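Local coordinates for protein DNA replication factor Cdt1 (Mus musculus, PDB 3A4C) that licenses DNA replication, cooperating with CDC6 and the origin recognition complex in G1 to load the MCM complex onto DNA, and promotes stable kinetochore-microtubule attachment in mitosis, at residues A[10-15]-A[64-69]; A[59-64]-A[71-76]. All coordinates share one frame; numbering follows the deposited sequence.

Contact 1 of 2, residues A[10-15]-A[64-69]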
ATOM      1  N   GLN A  10       6.757  -9.913  -7.975  1.00 17.02           N
ATOM      2  CA  GLN A  10       5.312  -9.991  -8.209  1.00 18.61           C
ATOM      3  C   GLN A  10       4.557  -8.922  -7.420  1.00 18.64           C
ATOM      4  O   GLN A  10       3.694  -8.228  -7.951  1.00 15.65           O
ATOM      5  CB  GLN A  10       4.771 -11.373  -7.823  1.00 17.42           C
ATOM      6  CG  GLN A  10       5.132 -12.478  -8.819  1.00 28.75           C
ATOM      7  CD  GLN A  10       4.603 -13.844  -8.415  1.00 32.83           C
ATOM      8  OE1 GLN A  10       3.835 -13.974  -7.458  1.00 35.39           O
ATOM      9  NE2 GLN A  10       5.013 -14.876  -9.150  1.00 40.10           N
ATOM     10  N   ARG A  11       4.887  -8.802  -6.142  1.00 16.61           N
ATOM     11  CA  ARG A  11       4.221  -7.847  -5.264  1.00 14.46           C
ATOM     12  C   ARG A  11       4.541  -6.423  -5.667  1.00 13.67           C
ATOM     13  O   ARG A  11       3.656  -5.574  -5.729  1.00 16.01           O
ATOM     14  CB  ARG A  11       4.650  -8.090  -3.815  1.00 13.82           C
ATOM     15  CG  ARG A  11       4.140  -9.416  -3.259  1.00 14.81           C
ATOM     16  CD  ARG A  11       4.700  -9.705  -1.882  1.00 18.89           C
ATOM     17  NE  ARG A  11       3.987 -10.802  -1.224  1.00 25.22           N
ATOM     18  CZ  ARG A  11       4.534 -11.620  -0.327  1.00 24.45           C
ATOM     19  NH1 ARG A  11       5.812 -11.485   0.013  1.00 32.63           N
ATOM     20  NH2 ARG A  11       3.812 -12.583   0.221  1.00 27.08           N
ATOM     21  N   LEU A  12       5.814  -6.158  -5.947  1.00 13.03           N
ATOM     22  CA  LEU A  12       6.247  -4.808  -6.306  1.00 13.68           C
ATOM     23  C   LEU A  12       5.560  -4.318  -7.579  1.00 16.98           C
ATOM     24  O   LEU A  12       5.281  -3.126  -7.742  1.00 14.53           O
ATOM     25  CB  LEU A  12       7.769  -4.753  -6.468  1.00 12.82           C
ATOM     26  CG  LEU A  12       8.603  -4.928  -5.191  1.00 16.61           C
ATOM     27  CD1 LEU A  12      10.093  -4.847  -5.510  1.00 18.84           C
ATOM     28  CD2 LEU A  12       8.227  -3.884  -4.163  1.00 18.84           C
ATOM     29  N   GLU A  13       5.279  -5.244  -8.482  1.00 19.05           N
ATOM     30  CA  GLU A  13       4.623  -4.877  -9.726  1.00 16.02           C
ATOM     31  C   GLU A  13       3.183  -4.411  -9.513  1.00 15.82           C
ATOM     32  O   GLU A  13       2.649  -3.651 -10.318  1.00 12.65           O
ATOM     33  CB  GLU A  13       4.717  -6.016 -10.740  1.00 22.82           C
ATOM     34  CG  GLU A  13       6.093  -6.069 -11.409  1.00 28.29           C
ATOM     35  CD  GLU A  13       6.322  -7.328 -12.227  1.00 36.90           C
ATOM     36  OE1 GLU A  13       5.501  -8.268 -12.130  1.00 43.28           O
ATOM     37  OE2 GLU A  13       7.330  -7.377 -12.967  1.00 39.74           O
ATOM     38  N   ARG A  14       2.571  -4.838  -8.416  1.00 15.50           N
ATOM     39  CA  ARG A  14       1.192  -4.451  -8.123  1.00 14.51           C
ATOM     40  C   ARG A  14       1.085  -3.093  -7.443  1.00 12.46           C
ATOM     41  O   ARG A  14       0.004  -2.509  -7.392  1.00 11.23           O
ATOM     42  CB  ARG A  14       0.525  -5.488  -7.219  1.00 13.27           C
ATOM     43  CG  ARG A  14       0.485  -6.890  -7.780  1.00 17.42           C
ATOM     44  CD  ARG A  14      -0.381  -7.799  -6.927  1.00 20.82           C
ATOM     45  NE  ARG A  14      -0.392  -9.161  -7.454  1.00 22.63           N
ATOM     46  CZ  ARG A  14       0.382 -10.143  -7.006  1.00 27.48           C
ATOM     47  NH1 ARG A  14       0.308 -11.350  -7.554  1.00 25.04           N
ATOM     48  NH2 ARG A  14       1.230  -9.924  -6.009  1.00 20.62           N
ATOM     49  N   LEU A  15       2.186  -2.608  -6.881  1.00 11.96           N
ATOM     50  CA  LEU A  15       2.111  -1.479  -5.952  1.00 10.41           C
ATOM     51  C   LEU A  15       1.640  -0.147  -6.545  1.00 10.32           C
ATOM     52  O   LEU A  15       0.893   0.587  -5.896  1.00 11.40           O
ATOM     53  CB  LEU A  15       3.433  -1.303  -5.203  1.00 11.33           C
ATOM     54  CG  LEU A  15       3.741  -2.473  -4.261  1.00 12.01           C
ATOM     55  CD1 LEU A  15       4.913  -2.129  -3.361  1.00 12.56           C
ATOM     56  CD2 LEU A  15       2.502  -2.826  -3.447  1.00 13.97           C
ATOM     57  N   ALA A  64       4.157   0.677   2.867  1.00 10.16           N
ATOM     58  CA  ALA A  64       4.553   1.444   4.049  1.00 10.90           C
ATOM     59  C   ALA A  64       6.064   1.447   4.208  1.00 14.20           C
ATOM     60  O   ALA A  64       6.646   2.414   4.696  1.00 15.77           O
ATOM     61  CB  ALA A  64       3.881   0.881   5.313  1.00 12.87           C
ATOM     62  N   GLU A  65       6.693   0.354   3.796  1.00 11.11           N
ATOM     63  CA  GLU A  65       8.143   0.223   3.858  1.00 11.00           C
ATOM     64  C   GLU A  65       8.833   1.015   2.751  1.00 12.55           C
ATOM     65  O   GLU A  65       9.900   1.591   2.963  1.00 12.28           O
ATOM     66  CB  GLU A  65       8.529  -1.254   3.777  1.00 11.58           C
ATOM     67  CG  GLU A  65       8.259  -1.969   5.096  1.00 11.61           C
ATOM     68  CD  GLU A  65       8.184  -3.461   4.958  1.00 12.78           C
ATOM     69  OE1 GLU A  65       8.290  -3.975   3.818  1.00 12.41           O
ATOM     70  OE2 GLU A  65       8.016  -4.121   6.002  1.00 14.36           O
ATOM     71  N   LEU A  66       8.213   1.053   1.572  1.00 11.19           N
ATOM     72  CA  LEU A  66       8.789   1.779   0.441  1.00 13.59           C
ATOM     73  C   LEU A  66       8.547   3.279   0.529  1.00 15.52           C
ATOM     74  O   LEU A  66       9.390   4.070   0.107  1.00 13.74           O
ATOM     75  CB  LEU A  66       8.259   1.244  -0.892  1.00 12.93           C
ATOM     76  CG  LEU A  66       9.123   0.164  -1.550  1.00 17.04           C
ATOM     77  CD1 LEU A  66       9.076  -1.096  -0.737  1.00 21.23           C
ATOM     78  CD2 LEU A  66       8.673  -0.113  -2.974  1.00 28.67           C
ATOM     79  N   LEU A  67       7.396   3.667   1.074  1.00 11.36           N
ATOM     80  CA  LEU A  67       6.998   5.073   1.103  1.00 11.82           C
ATOM     81  C   LEU A  67       6.606   5.508   2.516  1.00 13.42           C
ATOM     82  O   LEU A  67       5.470   5.919   2.753  1.00 13.63           O
ATOM     83  CB  LEU A  67       5.825   5.307   0.150  1.00 10.26           C
ATOM     84  CG  LEU A  67       6.042   4.914  -1.313  1.00 14.76           C
ATOM     85  CD1 LEU A  67       4.725   4.881  -2.068  1.00 15.30           C
ATOM     86  CD2 LEU A  67       7.018   5.862  -1.987  1.00 14.06           C
ATOM     87  N   PRO A  68       7.555   5.434   3.459  1.00 17.84           N
ATOM     88  CA  PRO A  68       7.257   5.692   4.872  1.00 13.27           C
ATOM     89  C   PRO A  68       6.820   7.133   5.151  1.00 19.15           C
ATOM     90  O   PRO A  68       6.145   7.371   6.152  1.00 19.76           O
ATOM     91  CB  PRO A  68       8.600   5.409   5.557  1.00 20.25           C
ATOM     92  CG  PRO A  68       9.610   5.690   4.483  1.00 19.74           C
ATOM     93  CD  PRO A  68       8.972   5.075   3.271  1.00 16.46           C
ATOM     94  N   ASP A  69       7.200   8.075   4.298  1.00 19.55           N
ATOM     95  CA  ASP A  69       6.786   9.464   4.478  1.00 22.15           C
ATOM     96  C   ASP A  69       5.335   9.687   4.056  1.00 22.72           C
ATOM     97  O   ASP A  69       4.723  10.698   4.399  1.00 23.85           O
ATOM     98  CB  ASP A  69       7.711  10.404   3.709  1.00 27.13           C
ATOM     99  CG  ASP A  69       9.079  10.521   4.349  1.00 27.24           C
ATOM    100  OD1 ASP A  69       9.223  10.112   5.523  1.00 32.05           O
ATOM    101  OD2 ASP A  69      10.008  11.019   3.679  1.00 36.94           O
TER

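Contact 2 of 2, residues A[59-64]-A[71-76]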
ATOM      1  N   HIS A  59       0.854  -6.415   0.921  1.00  9.87           N
ATOM      2  CA  HIS A  59       1.213  -5.378  -0.053  1.00  8.54           C
ATOM      3  C   HIS A  59       1.203  -3.985   0.549  1.00 10.18           C
ATOM      4  O   HIS A  59       2.013  -3.137   0.176  1.00 11.27           O
ATOM      5  CB  HIS A  59       0.284  -5.417  -1.264  1.00 10.51           C
ATOM      6  CG  HIS A  59       0.505  -6.600  -2.144  1.00 11.79           C
ATOM      7  ND1 HIS A  59       0.167  -7.881  -1.761  1.00 14.92           N
ATOM      8  CD2 HIS A  59       1.049  -6.705  -3.379  1.00 13.83           C
ATOM      9  CE1 HIS A  59       0.486  -8.722  -2.728  1.00 15.44           C
ATOM     10  NE2 HIS A  59       1.025  -8.034  -3.719  1.00 13.10           N
ATOM     11  N   LEU A  60       0.250  -3.734   1.435  1.00 10.08           N
ATOM     12  CA  LEU A  60       0.164  -2.441   2.105  1.00 11.62           C
ATOM     13  C   LEU A  60       1.380  -2.221   2.978  1.00 10.97           C
ATOM     14  O   LEU A  60       1.876  -1.108   3.082  1.00 10.08           O
ATOM     15  CB  LEU A  60      -1.086  -2.361   2.981  1.00 13.92           C
ATOM     16  CG  LEU A  60      -2.346  -1.777   2.347  1.00 23.96           C
ATOM     17  CD1 LEU A  60      -2.646  -2.506   1.067  1.00 26.98           C
ATOM     18  CD2 LEU A  60      -3.511  -1.880   3.311  1.00 22.79           C
ATOM     19  N   VAL A  61       1.833  -3.284   3.637  1.00 10.25           N
ATOM     20  CA  VAL A  61       3.029  -3.197   4.462  1.00  8.35           C
ATOM     21  C   VAL A  61       4.252  -2.907   3.599  1.00 10.54           C
ATOM     22  O   VAL A  61       5.105  -2.104   3.972  1.00 10.79           O
ATOM     23  CB  VAL A  61       3.247  -4.478   5.277  1.00 12.12           C
ATOM     24  CG1 VAL A  61       4.664  -4.512   5.832  1.00 13.77           C
ATOM     25  CG2 VAL A  61       2.225  -4.559   6.417  1.00 13.88           C
ATOM     26  N   LEU A  62       4.343  -3.553   2.439  1.00  9.76           N
ATOM     27  CA  LEU A  62       5.425  -3.245   1.499  1.00 10.21           C
ATOM     28  C   LEU A  62       5.397  -1.770   1.115  1.00 12.31           C
ATOM     29  O   LEU A  62       6.429  -1.114   1.051  1.00 14.27           O
ATOM     30  CB  LEU A  62       5.307  -4.098   0.238  1.00 12.10           C
ATOM     31  CG  LEU A  62       5.584  -5.592   0.362  1.00 18.67           C
ATOM     32  CD1 LEU A  62       5.712  -6.198  -1.050  1.00 21.79           C
ATOM     33  CD2 LEU A  62       6.853  -5.826   1.152  1.00 17.60           C
ATOM     34  N   LEU A  63       4.202  -1.251   0.866  1.00 10.33           N
ATOM     35  CA  LEU A  63       4.033   0.152   0.498  1.00  9.13           C
ATOM     36  C   LEU A  63       4.482   1.070   1.639  1.00 12.44           C
ATOM     37  O   LEU A  63       5.101   2.119   1.416  1.00 10.93           O
ATOM     38  CB  LEU A  63       2.554   0.385   0.192  1.00 17.54           C
ATOM     39  CG  LEU A  63       2.043   1.301  -0.912  1.00 19.07           C
ATOM     40  CD1 LEU A  63       2.960   1.340  -2.145  1.00 14.38           C
ATOM     41  CD2 LEU A  63       0.628   0.838  -1.269  1.00 18.32           C
ATOM     42  N   ALA A  64       4.157   0.677   2.867  1.00 10.16           N
ATOM     43  CA  ALA A  64       4.553   1.444   4.049  1.00 10.90           C
ATOM     44  C   ALA A  64       6.064   1.447   4.208  1.00 14.20           C
ATOM     45  O   ALA A  64       6.646   2.414   4.696  1.00 15.77           O
ATOM     46  CB  ALA A  64       3.881   0.881   5.313  1.00 12.87           C
ATOM     47  N   LEU A  71       2.876   6.737   3.933  1.00 15.01           N
ATOM     48  CA  LEU A  71       2.026   5.752   4.589  1.00 13.91           C
ATOM     49  C   LEU A  71       2.580   5.357   5.949  1.00 22.48           C
ATOM     50  O   LEU A  71       3.662   4.779   6.039  1.00 22.41           O
ATOM     51  CB  LEU A  71       1.915   4.513   3.698  1.00 17.92           C
ATOM     52  CG  LEU A  71       0.936   3.402   4.070  1.00 22.08           C
ATOM     53  CD1 LEU A  71      -0.432   3.961   4.314  1.00 24.15           C
ATOM     54  CD2 LEU A  71       0.882   2.388   2.938  1.00 18.60           C
ATOM     55  N   SER A  72       1.823   5.661   7.001  1.00 15.80           N
ATOM     56  CA  SER A  72       2.235   5.377   8.367  1.00 16.74           C
ATOM     57  C   SER A  72       1.312   4.318   8.980  1.00 16.46           C
ATOM     58  O   SER A  72       0.118   4.291   8.694  1.00 15.68           O
ATOM     59  CB  SER A  72       2.171   6.672   9.188  1.00 22.29           C
ATOM     60  OG  SER A  72       3.165   6.691  10.193  1.00 42.47           O
ATOM     61  N   LEU A  73       1.875   3.441   9.805  1.00 12.73           N
ATOM     62  CA  LEU A  73       1.099   2.431  10.519  1.00 11.43           C
ATOM     63  C   LEU A  73       1.291   2.645  12.009  1.00 16.08           C
ATOM     64  O   LEU A  73       2.419   2.820  12.466  1.00 17.46           O
ATOM     65  CB  LEU A  73       1.592   1.040  10.160  1.00 14.63           C
ATOM     66  CG  LEU A  73       1.596   0.711   8.673  1.00 14.63           C
ATOM     67  CD1 LEU A  73       2.342  -0.586   8.438  1.00 12.66           C
ATOM     68  CD2 LEU A  73       0.164   0.601   8.198  1.00 15.94           C
ATOM     69  N   HIS A  74       0.201   2.631  12.771  1.00 12.71           N
ATOM     70  CA  HIS A  74       0.295   2.868  14.215  1.00 11.30           C
ATOM     71  C   HIS A  74      -0.547   1.853  14.981  1.00 10.22           C
ATOM     72  O   HIS A  74      -1.752   1.797  14.826  1.00  8.55           O
ATOM     73  CB  HIS A  74      -0.132   4.311  14.536  1.00 16.51           C
ATOM     74  CG  HIS A  74      -0.047   4.677  15.990  1.00 20.20           C
ATOM     75  ND1 HIS A  74       1.082   4.463  16.754  1.00 26.60           N
ATOM     76  CD2 HIS A  74      -0.940   5.291  16.806  1.00 16.49           C
ATOM     77  CE1 HIS A  74       0.871   4.901  17.986  1.00 18.82           C
ATOM     78  NE2 HIS A  74      -0.347   5.408  18.043  1.00 22.34           N
ATOM     79  N   ARG A  75       0.099   1.039  15.805  1.00 11.40           N
ATOM     80  CA  ARG A  75      -0.634   0.089  16.623  1.00  9.85           C
ATOM     81  C   ARG A  75      -1.310   0.793  17.791  1.00 12.59           C
ATOM     82  O   ARG A  75      -0.660   1.504  18.553  1.00 11.71           O
ATOM     83  CB  ARG A  75       0.302  -0.997  17.148  1.00 11.81           C
ATOM     84  CG  ARG A  75       0.909  -1.900  16.053  1.00 12.01           C
ATOM     85  CD  ARG A  75       1.647  -3.075  16.688  1.00 11.85           C
ATOM     86  NE  ARG A  75       2.388  -3.856  15.700  1.00 14.82           N
ATOM     87  CZ  ARG A  75       3.615  -3.550  15.281  1.00 17.33           C
ATOM     88  NH1 ARG A  75       4.235  -2.484  15.769  1.00 15.17           N
ATOM     89  NH2 ARG A  75       4.228  -4.308  14.377  1.00 14.91           N
ATOM     90  N   ILE A  76      -2.615   0.586  17.922  1.00 11.27           N
ATOM     91  CA  ILE A  76      -3.343   0.995  19.122  1.00 11.04           C
ATOM     92  C   ILE A  76      -4.129  -0.210  19.617  1.00 12.06           C
ATOM     93  O   ILE A  76      -5.024  -0.696  18.933  1.00 11.78           O
ATOM     94  CB  ILE A  76      -4.303   2.162  18.832  1.00 10.78           C
ATOM     95  CG1 ILE A  76      -3.551   3.311  18.162  1.00 10.78           C
ATOM     96  CG2 ILE A  76      -4.961   2.640  20.122  1.00 12.97           C
ATOM     97  CD1 ILE A  76      -4.426   4.522  17.805  1.00 13.89           C
TER
HETATM   98  O   HOH W   1       5.784   3.362   7.093  1.00 17.71           O

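Contact 1 of 2, residues A[10-15]-A[64-69]
Within the winged-helix fold of the Cdt1 C-terminal domain, Leu12 and Leu15 of the long first helix, 3-27, meet Leu66 in the last turn of helix 53-66, the third helix of the helix-turn-helix core. The contact is small and wholly apolar, burying 83 Å² in all, and about half of that belongs to Leu66. It is made at the ends of the leucines, for the backbones stay well apart: the closest CA atoms, those of Leu12 and Leu66, are separated by 9.8 Å. A single methyl group of Leu66 reaches both partners. Its CD2 lies 4.0 Å from CD2 of Leu12, and the same carbon is 4.3 Å from CD1 of Leu15. The side chains of Leu12 and Leu66 cross at about a right angle, so that they meet by one methyl each instead of lying along each other. Leu12 reaches inward by its branch and not by its CB, since CG stands anti to the carbonyl carbon (chi1 -68°), whereas the CB of Leu15 already faces helix 53-66. In Leu66 the CB faces the first helix, and the first torsion of -93°, away from a staggered value, leads CG on in that direction just before the chain leaves helical geometry at Leu67. Helix 90-104 adds a third wall to the cluster: Leu97 touches both Leu15 and Leu66, Val101 packs on Leu66, and Glu104 lies against Leu12. Leu12 and Leu15 are joined through the backbone as well, by the hydrogen bond from Leu15 N to Leu12 O, and their methyls complete a nearly equilateral triangle with Leu66 CD2, the third side being the 3.8 Å between CD2 of Leu12 and CD1 of Leu15.

Contact 2 of 2, residues A[59-64]-A[71-76]
Leu71 and Leu73, which start the first strand of the wing hairpin, pack their side chains on helix 53-66 of the winged-helix domain, with Leu60, Val61, Leu63 and Ala64 as partners. Strand and helix segment run at 114° to each other, and their axes approach to 8.3 Å. The segments bury 233 Å² between them, and the contacts that cross are chiefly those of apolar side chains. Leu71 enters deepest: with CG anti to the backbone N (chi1 -172°), its CD2 rests on the helix backbone, 3.6 Å from Leu60 O and 3.7 Å from Ala64 N. These two atoms are themselves joined by the helical hydrogen bond from Ala64 N to Leu60 O, so the methyl covers one rung of the helix without competing for it. The same CD2 lies 3.8 Å from CB of Leu63, whose side chain crosses that of Leu71 at about a right angle. The small side chain of Ala64 lets both strand leucines come close, for its CB touches CG of Leu71 and stands 3.8 Å from CD1 of Leu73. CD1 of Leu73 also grazes CG2 of Val61 at the edge of the contact.

The polar part is a single water that donates to two backbone carbonyls, Ala64 O at 2.7 Å and Leu71 O at 2.8 Å. It ties the end of the helix to the start of the strand across the short connection between them.

Farther out, Leu60 packs on Met36, Val39, Cys40 and Met43 of helix 36-45, while Leu71 and Leu73 both meet Val82 of strand 79-84. That strand pairs antiparallel with 71-76 through Ser72 with Lys83 and His74 with Tyr81, so helix 53-66 meets helix 36-45 through Leu60 and the wing sheet through the neighbouring face that carries Ala64.

Both contacts are made by helix 53-66 and share Ala64, their centres lying 10 Å apart: contact 1 ties the helix to the first helix, contact 2 to the wing. They are also joined directly by residues of 10-15 and 59-64. Arg14 NH2 lies 3.0 Å from His59 NE2, probably hydrogen-bonded to it, and the other ring nitrogen, ND1, is bonded to Glu55 O, so both ring nitrogens appear to be engaged. Beside it, Arg11 CB packs 3.5 Å from CD1 of Leu62, and CD2 of Leu15 comes within 3.7 Å of His59 O. With Leu66 in contact 1, the first helix thus meets helix 53-66 from His59 to Leu66, about two turns.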